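Local coordinates for blue-light receptor of the BLUF-family (Rhodobacter sphaeroides, PDB 2BYC), which probably senses blue light through a bound flavin, held here as flavin mononucleotide in the dark state, and passes the signal on, at residues 6-11 against 63-68; 40-45 against 51-56; 81-84 against 88-91. All coordinates share one frame; numbering follows the deposited sequence.

Interaction 1. Residues 6-11 against 63-68; sequences VSLTYR and ELFRLI. With FMN (flavin mononucleotide), chain C.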
# COMPACT_ATOMS: atom_id res chain seq x y z
N VAL A 6 2.61 10.02 9.05
CA VAL A 6 3.72 9.26 8.42
C VAL A 6 3.25 8.45 7.21
O VAL A 6 2.10 8.28 7.03
CB VAL A 6 4.39 8.36 9.43
CG1 VAL A 6 5.21 9.20 10.45
CG2 VAL A 6 3.36 7.41 10.08
N SER A 7 4.17 8.01 6.36
CA SER A 7 3.86 7.04 5.30
C SER A 7 4.77 5.84 5.49
O SER A 7 5.99 6.02 5.50
CB SER A 7 4.14 7.69 3.91
OG SER A 7 3.80 6.79 2.84
N LEU A 8 4.22 4.63 5.59
CA LEU A 8 5.07 3.43 5.60
C LEU A 8 4.83 2.59 4.38
O LEU A 8 3.69 2.46 4.00
CB LEU A 8 4.70 2.58 6.83
CG LEU A 8 5.45 1.36 7.29
CD1 LEU A 8 5.03 1.39 8.74
CD2 LEU A 8 4.75 0.16 6.64
N THR A 9 5.88 2.03 3.78
CA THR A 9 5.71 1.16 2.63
C THR A 9 6.52 -0.08 2.96
O THR A 9 7.63 0.07 3.42
CB THR A 9 6.41 1.79 1.40
OG1 THR A 9 5.67 2.97 1.06
CG2 THR A 9 6.34 0.91 0.24
N TYR A 10 5.92 -1.27 2.75
CA TYR A 10 6.55 -2.54 2.97
C TYR A 10 6.27 -3.41 1.76
O TYR A 10 5.41 -3.14 0.95
CB TYR A 10 6.03 -3.19 4.31
CG TYR A 10 4.62 -3.68 4.15
CD1 TYR A 10 4.38 -4.84 3.44
CD2 TYR A 10 3.54 -3.02 4.75
CE1 TYR A 10 3.11 -5.28 3.24
CE2 TYR A 10 2.24 -3.47 4.57
CZ TYR A 10 2.05 -4.62 3.84
OH TYR A 10 0.81 -5.13 3.59
N ARG A 11 7.07 -4.44 1.61
CA ARG A 11 6.96 -5.40 0.51
C ARG A 11 6.80 -6.70 1.24
O ARG A 11 7.43 -6.89 2.29
CB ARG A 11 8.29 -5.44 -0.23
CG ARG A 11 8.24 -6.22 -1.50
CD ARG A 11 9.57 -6.11 -2.27
NE ARG A 11 10.58 -6.89 -1.62
CZ ARG A 11 11.02 -8.07 -2.05
NH1 ARG A 11 10.54 -8.58 -3.18
NH2 ARG A 11 11.95 -8.72 -1.35
N GLU A 63 0.01 0.58 14.66
CA GLU A 63 -1.02 -0.35 14.99
C GLU A 63 -1.42 -1.27 13.84
O GLU A 63 -1.48 -2.51 13.97
CB GLU A 63 -2.23 0.44 15.44
CG GLU A 63 -3.33 -0.42 15.89
CD GLU A 63 -4.58 0.33 16.37
OE1 GLU A 63 -5.13 1.18 15.60
OE2 GLU A 63 -5.03 0.03 17.52
N LEU A 64 -1.61 -0.65 12.68
CA LEU A 64 -2.06 -1.32 11.52
C LEU A 64 -0.98 -2.25 11.07
O LEU A 64 -1.25 -3.39 10.75
CB LEU A 64 -2.45 -0.31 10.44
CG LEU A 64 -3.13 -1.02 9.25
CD1 LEU A 64 -4.41 -1.96 9.57
CD2 LEU A 64 -3.42 -0.09 8.09
N PHE A 65 0.24 -1.76 11.01
CA PHE A 65 1.30 -2.58 10.47
C PHE A 65 1.42 -3.79 11.34
O PHE A 65 1.73 -4.86 10.84
CB PHE A 65 2.61 -1.75 10.44
CG PHE A 65 3.78 -2.49 9.84
CD1 PHE A 65 3.70 -3.00 8.55
CD2 PHE A 65 4.96 -2.62 10.54
CE1 PHE A 65 4.79 -3.64 7.98
CE2 PHE A 65 6.05 -3.26 9.97
CZ PHE A 65 5.96 -3.78 8.68
N ARG A 66 1.14 -3.63 12.65
CA ARG A 66 1.24 -4.72 13.59
C ARG A 66 0.29 -5.79 13.19
O ARG A 66 0.69 -6.93 13.19
CB ARG A 66 0.92 -4.34 15.03
CG ARG A 66 1.93 -3.41 15.57
CD ARG A 66 3.04 -4.08 16.40
NE ARG A 66 3.92 -3.04 16.94
CZ ARG A 66 3.51 -2.12 17.81
NH1 ARG A 66 2.24 -2.13 18.24
NH2 ARG A 66 4.35 -1.19 18.23
N LEU A 67 -0.95 -5.41 12.90
CA LEU A 67 -2.01 -6.34 12.49
C LEU A 67 -1.72 -7.01 11.18
O LEU A 67 -1.81 -8.22 11.03
CB LEU A 67 -3.30 -5.57 12.36
CG LEU A 67 -4.05 -5.64 13.67
CD1 LEU A 67 -5.13 -4.54 13.76
CD2 LEU A 67 -4.60 -7.12 13.86
N ILE A 68 -1.35 -6.21 10.21
CA ILE A 68 -1.04 -6.68 8.88
C ILE A 68 0.15 -7.68 8.88
O ILE A 68 0.21 -8.62 8.07
CB ILE A 68 -0.75 -5.47 7.97
CG1 ILE A 68 -1.99 -4.55 7.77
CG2 ILE A 68 -0.37 -5.92 6.65
CD1 ILE A 68 -1.59 -3.30 7.02
N1 FMN C . -6.32 -4.66 6.93
C2 FMN C . -6.66 -3.34 7.12
O2 FMN C . -7.53 -3.03 7.96
N3 FMN C . -6.06 -2.36 6.40
C4 FMN C . -5.15 -2.73 5.48
O4 FMN C . -4.58 -1.88 4.88
C4A FMN C . -4.80 -4.07 5.27
N5 FMN C . -3.86 -4.40 4.31
C5A FMN C . -3.44 -5.73 4.15
C6 FMN C . -2.47 -6.07 3.23
C7 FMN C . -2.07 -7.39 2.99
C7M FMN C . -0.89 -7.71 2.07
C8 FMN C . -2.66 -8.38 3.74
C8M FMN C . -2.25 -9.84 3.61
C9 FMN C . -3.63 -8.06 4.69
C9A FMN C . -4.02 -6.70 4.90
N10 FMN C . -5.01 -6.36 5.84
C10 FMN C . -5.37 -5.03 6.02
C1' FMN C . -5.91 -7.38 6.45
C2' FMN C . -5.56 -7.29 7.91
O2' FMN C . -4.46 -8.14 7.99
C3' FMN C . -6.67 -7.69 8.90
O3' FMN C . -6.83 -9.07 8.86
C4' FMN C . -8.04 -7.05 8.70
O4' FMN C . -8.07 -5.64 9.01
C5' FMN C . -9.04 -7.72 9.65
O5' FMN C . -9.92 -8.68 9.07
P FMN C . -11.15 -9.05 10.04
O1P FMN C . -12.15 -9.98 9.35
O2P FMN C . -10.49 -9.75 11.22
O3P FMN C . -11.70 -7.69 10.38
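Leu8 and Tyr10 of strand 6-11 look across at Phe65 and Ile68 of helix 63-68, the two segments running almost parallel at 16° with their axes 10.9 Å apart. Long side chains bridge that gap, which is why leucine and aromatic residues suit it. The Phe65 side chain leaves the helix with CG anti to the backbone N (chi1 -178°), and this extends the ring toward the strand. Over one of its faces lies Leu8, whose CD2 sits 4.2 Å from the ring centroid in a CH-pi contact. At the ring edge Tyr10 takes over: its CD2 comes within 3.5 Å of Phe65 CE1, the planes inclined at 40°, neither stacked nor edge-to-face. Further along, Tyr10 OH passes 3.4 Å from Ile68 CG2, one branch of the isoleucine. The other branch turns to the flavin, with Ile68 CD1 3.7 Å from FMN N5, while Leu64 CD1 lies 3.6 Å from FMN N3. In this BLUF domain, with its ferredoxin-like fold, helix 58-69 thus lays an apolar surface against the isoalloxazine and also packs on the sheet. No hydrogen bond joins strand to helix. The apolar contacts with Phe65 and Ile68 are consistent with a phenol kept in place beside the flavin, while its buried hydroxyl is satisfied by a hydrogen bond to Gln52 OE1.

Interaction 2. Residues 40-45 against 51-56; sequences TGILLY and VQTIEG. With FMN (flavin mononucleotide), chain C.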
# COMPACT_ATOMS: atom_id res chain seq x y z
N THR A 40 -4.91 5.92 4.93
CA THR A 40 -5.17 5.94 3.50
C THR A 40 -3.98 5.34 2.83
O THR A 40 -2.94 5.25 3.43
CB THR A 40 -5.38 7.41 2.99
OG1 THR A 40 -4.25 8.24 3.35
CG2 THR A 40 -6.67 7.94 3.48
N GLY A 41 -4.13 4.86 1.60
CA GLY A 41 -2.96 4.29 0.95
C GLY A 41 -3.33 3.38 -0.21
O GLY A 41 -4.52 3.36 -0.66
N ILE A 42 -2.35 2.62 -0.65
CA ILE A 42 -2.50 1.83 -1.86
C ILE A 42 -1.83 0.46 -1.61
O ILE A 42 -0.86 0.37 -0.89
CB ILE A 42 -1.88 2.56 -3.13
CG1 ILE A 42 -0.46 3.09 -2.82
CG2 ILE A 42 -2.69 3.73 -3.59
CD1 ILE A 42 0.56 3.14 -4.01
N LEU A 43 -2.38 -0.57 -2.23
CA LEU A 43 -1.81 -1.88 -2.19
C LEU A 43 -1.54 -2.36 -3.58
O LEU A 43 -2.44 -2.37 -4.45
CB LEU A 43 -2.83 -2.75 -1.59
CG LEU A 43 -2.64 -4.27 -1.42
CD1 LEU A 43 -1.41 -4.57 -0.60
CD2 LEU A 43 -3.91 -4.91 -0.88
N LEU A 44 -0.31 -2.74 -3.85
CA LEU A 44 0.05 -3.15 -5.19
C LEU A 44 0.13 -4.66 -5.09
O LEU A 44 0.73 -5.15 -4.18
CB LEU A 44 1.39 -2.52 -5.66
CG LEU A 44 1.47 -0.99 -5.68
CD1 LEU A 44 1.55 -0.38 -4.36
CD2 LEU A 44 2.72 -0.60 -6.29
N TYR A 45 -0.42 -5.35 -6.08
CA TYR A 45 -0.44 -6.77 -6.06
C TYR A 45 -0.07 -7.24 -7.48
O TYR A 45 -0.70 -6.79 -8.42
CB TYR A 45 -1.78 -7.27 -5.58
CG TYR A 45 -1.98 -8.74 -5.91
CD1 TYR A 45 -1.32 -9.74 -5.20
CD2 TYR A 45 -2.80 -9.09 -6.98
CE1 TYR A 45 -1.50 -11.10 -5.54
CE2 TYR A 45 -2.98 -10.40 -7.32
CZ TYR A 45 -2.33 -11.38 -6.64
OH TYR A 45 -2.57 -12.68 -7.07
N VAL A 51 3.11 -4.77 -2.42
CA VAL A 51 3.80 -3.58 -1.92
C VAL A 51 2.65 -2.75 -1.40
O VAL A 51 1.70 -2.53 -2.08
CB VAL A 51 4.63 -2.86 -3.02
CG1 VAL A 51 5.18 -1.58 -2.48
CG2 VAL A 51 5.87 -3.79 -3.44
N GLN A 52 2.71 -2.40 -0.11
CA GLN A 52 1.66 -1.60 0.50
C GLN A 52 2.22 -0.29 1.06
O GLN A 52 3.27 -0.29 1.67
CB GLN A 52 0.84 -2.40 1.53
CG GLN A 52 -0.35 -1.60 1.91
CD GLN A 52 -1.23 -2.30 2.90
OE1 GLN A 52 -0.77 -3.07 3.75
NE2 GLN A 52 -2.49 -2.04 2.79
N THR A 53 1.53 0.81 0.78
CA THR A 53 1.84 2.11 1.37
C THR A 53 0.65 2.52 2.20
O THR A 53 -0.46 2.54 1.65
CB THR A 53 1.96 3.13 0.29
OG1 THR A 53 3.15 2.85 -0.46
CG2 THR A 53 2.08 4.55 0.91
N ILE A 54 0.84 2.81 3.48
CA ILE A 54 -0.28 3.32 4.31
C ILE A 54 0.19 4.57 4.91
O ILE A 54 1.39 4.69 5.23
CB ILE A 54 -0.59 2.35 5.49
CG1 ILE A 54 0.70 2.06 6.26
CG2 ILE A 54 -1.31 1.08 5.00
CD1 ILE A 54 0.59 1.12 7.40
N GLU A 55 -0.71 5.53 5.03
CA GLU A 55 -0.25 6.84 5.54
C GLU A 55 -1.33 7.30 6.49
O GLU A 55 -2.48 6.99 6.34
CB GLU A 55 -0.07 7.84 4.45
CG GLU A 55 -1.24 7.94 3.55
CD GLU A 55 -0.93 8.70 2.29
OE1 GLU A 55 0.25 8.93 2.03
OE2 GLU A 55 -1.87 9.06 1.56
N GLY A 56 -0.93 7.95 7.54
CA GLY A 56 -1.86 8.36 8.58
C GLY A 56 -1.08 8.71 9.83
O GLY A 56 0.09 8.80 9.77
N1 FMN C . -6.32 -4.66 6.93
C2 FMN C . -6.66 -3.34 7.12
O2 FMN C . -7.53 -3.03 7.96
N3 FMN C . -6.06 -2.36 6.40
C4 FMN C . -5.15 -2.73 5.48
O4 FMN C . -4.58 -1.88 4.88
C4A FMN C . -4.80 -4.07 5.27
N5 FMN C . -3.86 -4.40 4.31
C5A FMN C . -3.44 -5.73 4.15
C6 FMN C . -2.47 -6.07 3.23
C7 FMN C . -2.07 -7.39 2.99
C7M FMN C . -0.89 -7.71 2.07
C8 FMN C . -2.66 -8.38 3.74
C8M FMN C . -2.25 -9.84 3.61
C9 FMN C . -3.63 -8.06 4.69
C9A FMN C . -4.02 -6.70 4.90
N10 FMN C . -5.01 -6.36 5.84
C10 FMN C . -5.37 -5.03 6.02
C1' FMN C . -5.91 -7.38 6.45
C2' FMN C . -5.56 -7.29 7.91
O2' FMN C . -4.46 -8.14 7.99
C3' FMN C . -6.67 -7.69 8.90
O3' FMN C . -6.83 -9.07 8.86
C4' FMN C . -8.04 -7.05 8.70
O4' FMN C . -8.07 -5.64 9.01
C5' FMN C . -9.04 -7.72 9.65
O5' FMN C . -9.92 -8.68 9.07
P FMN C . -11.15 -9.05 10.04
O1P FMN C . -12.15 -9.98 9.35
O2P FMN C . -10.49 -9.75 11.22
O3P FMN C . -11.70 -7.69 10.38
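Glu55 OE2 is gripped twice: Thr40 OG1 donates to it at 3.1 Å, on the anti lone pair, and the backbone N of Phe90 bonds to it; Thr40 OG1 is also hydrogen-bonded to Arg88 NH1. Thr40 and Glu55 form an antiparallel hydrogen-bonded pair in the beta hairpin of strands 40-45 and 49-55 of the BLUF domain. Replaced by an alanine, Glu55 would lose both carboxylate oxygens, which would probably leave the Thr40 hydroxyl and the backbone N-H groups of Arg89 and Phe90 without their acceptors. Three hydrogen-bonded pairs zip the strands together; the shortest bond runs from Leu44 N to Val51 O, 2.7 Å and nearly straight at 168°. Between these pairs Gly41 CA comes within 3.1 Å of Thr53 O, and a side chain there would strike that oxygen, so only glycine fits. Ile42 CG1 lies alongside Thr53 CB on the face bearing Glu55, covered by helix 120-131. On the other face Leu43 CD1 rests 3.8 Å from Gln52 CB. Beyond it the glutamine, CG anti to the backbone N (chi1 -169°), stretches to the flavin; Tyr10 OH holds its OE1, and Gln52 NE2 is shared by two bent bonds, to FMN O4 at 3.0 Å and FMN N5 at 3.1 Å.

Interaction 3. Residues 81-84 against 88-91; sequences DLEP and RRFP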
# COMPACT_ATOMS: atom_id res chain seq x y z
N ASP A 81 10.34 1.77 3.90
CA ASP A 81 10.64 2.98 4.61
C ASP A 81 9.45 3.42 5.44
O ASP A 81 8.37 2.83 5.34
CB ASP A 81 11.07 3.99 3.63
CG ASP A 81 9.93 4.66 2.98
OD1 ASP A 81 8.81 4.07 2.94
OD2 ASP A 81 10.19 5.79 2.48
N LEU A 82 9.72 4.43 6.28
CA LEU A 82 8.74 5.01 7.11
C LEU A 82 9.14 6.45 7.20
O LEU A 82 10.20 6.79 7.66
CB LEU A 82 8.70 4.33 8.48
CG LEU A 82 7.85 5.13 9.51
CD1 LEU A 82 6.42 4.94 9.24
CD2 LEU A 82 8.17 4.66 10.88
N GLU A 83 8.28 7.30 6.72
CA GLU A 83 8.66 8.68 6.49
C GLU A 83 7.66 9.65 7.01
O GLU A 83 6.50 9.55 6.70
CB GLU A 83 8.84 8.89 4.95
CG GLU A 83 8.83 10.33 4.55
CD GLU A 83 8.74 10.56 3.07
OE1 GLU A 83 9.04 11.73 2.69
OE2 GLU A 83 8.30 9.66 2.31
N PRO A 84 8.10 10.58 7.85
CA PRO A 84 7.17 11.63 8.17
C PRO A 84 6.76 12.37 6.92
O PRO A 84 7.57 12.54 5.98
CB PRO A 84 8.02 12.58 9.00
CG PRO A 84 9.03 11.74 9.64
CD PRO A 84 9.35 10.68 8.61
N ARG A 88 -0.90 13.83 3.02
CA ARG A 88 -1.16 12.56 2.30
C ARG A 88 -0.88 12.57 0.79
O ARG A 88 -1.16 13.53 0.06
CB ARG A 88 -2.60 12.10 2.56
CG ARG A 88 -2.92 11.85 4.00
CD ARG A 88 -4.33 11.37 4.16
NE ARG A 88 -4.64 11.39 5.58
CZ ARG A 88 -4.62 10.33 6.36
NH1 ARG A 88 -4.31 9.14 5.88
NH2 ARG A 88 -4.94 10.45 7.62
N ARG A 89 -0.35 11.45 0.31
CA ARG A 89 -0.17 11.22 -1.13
C ARG A 89 -1.46 10.63 -1.75
O ARG A 89 -1.74 10.91 -2.90
CB ARG A 89 1.04 10.29 -1.33
CG ARG A 89 2.23 10.59 -0.37
CD ARG A 89 3.20 9.34 -0.06
NE ARG A 89 4.54 9.79 0.47
CZ ARG A 89 5.43 10.40 -0.30
NH1 ARG A 89 5.13 10.60 -1.59
NH2 ARG A 89 6.59 10.83 0.20
N PHE A 90 -2.21 9.81 -1.01
CA PHE A 90 -3.44 9.19 -1.50
C PHE A 90 -4.61 9.50 -0.57
O PHE A 90 -5.24 8.60 -0.04
CB PHE A 90 -3.28 7.64 -1.61
CG PHE A 90 -1.99 7.26 -2.21
CD1 PHE A 90 -0.88 7.00 -1.39
CD2 PHE A 90 -1.82 7.34 -3.62
CE1 PHE A 90 0.38 6.70 -1.93
CE2 PHE A 90 -0.55 7.08 -4.19
CZ PHE A 90 0.54 6.74 -3.33
N PRO A 91 -4.91 10.79 -0.41
CA PRO A 91 -5.92 11.15 0.56
C PRO A 91 -7.30 10.58 0.25
O PRO A 91 -8.14 10.37 1.17
CB PRO A 91 -5.89 12.70 0.53
CG PRO A 91 -5.33 13.05 -0.78
CD PRO A 91 -4.32 11.98 -1.03
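Arg89 reaches out from its loop to meet Glu83 on strand 77-84, and its side chain can be followed atom by atom. CB lies 3.7 Å above one face of the Phe90 ring, offset toward the rim, so the side chain sets off from the hydrophobic surface of its own neighbour. CG stands anti to the carbonyl carbon (chi1 -40°), which leads the chain along the Glu55 carboxylate. From CG to NE the chain is extended. Glu55 OE1 is itself hydrogen-bonded to the backbone N of Arg89, so one carboxylate fixes the base of the arginine while a second one meets its tip.

The stem touches the side chains of Ser7 and His125, on the sheet face that helix 120-131 covers in this ferredoxin-like BLUF domain. Here the loop after strand 77-84 crosses to the hairpin end near Thr40 and Glu55, so Arg89 must reach back past strand 5-14 to Glu83. A long side chain suits the interval, and arginine brings length as well as charge.

At the tip, Arg89 CZ lies 3.9 Å from Glu83 OE2, and the salt bridge is made by one nitrogen alone: Arg89 NH2 donates to Glu83 OE2 at 3.0 Å, with the hydrogen bond bent to 137°. The oxygen is met on its syn side but well out of the carboxylate plane; it stands near the guanidinium edge yet is tilted from that plane too, which fits the bent bond. Glu83 OE1 stays 3.6 Å from Arg89 NH2, and the two planar groups are turned 46° apart, so the bridge is monodentate rather than bidentate. Asp81 OD2, 6.6 Å from Arg89 NH2, is not in contact but would probably add to the negative field that the guanidinium feels.

In the fold
All three interactions reach one mixed sheet; strand 5-14 of interaction 1 lies between strand 49-55 of interaction 2 and strand 77-84 of interaction 3. Leu8 N bonds to Ile54 O on one flank and Ser7 N to Glu83 O on the other. The centres of interactions 1 and 2 are about 8 Å apart, those of 2 and 3 about 9 Å, and those of 1 and 3 about 11 Å. Along the chain, interaction 2 is nested within the loop closed by interaction 1, and interaction 3 follows both. Interactions 1 and 2 touch the flavin, whereas the salt bridge of interaction 3 lies on the face away from it, its loop hydrogen-bonded to the hairpin through Thr40 and Glu55.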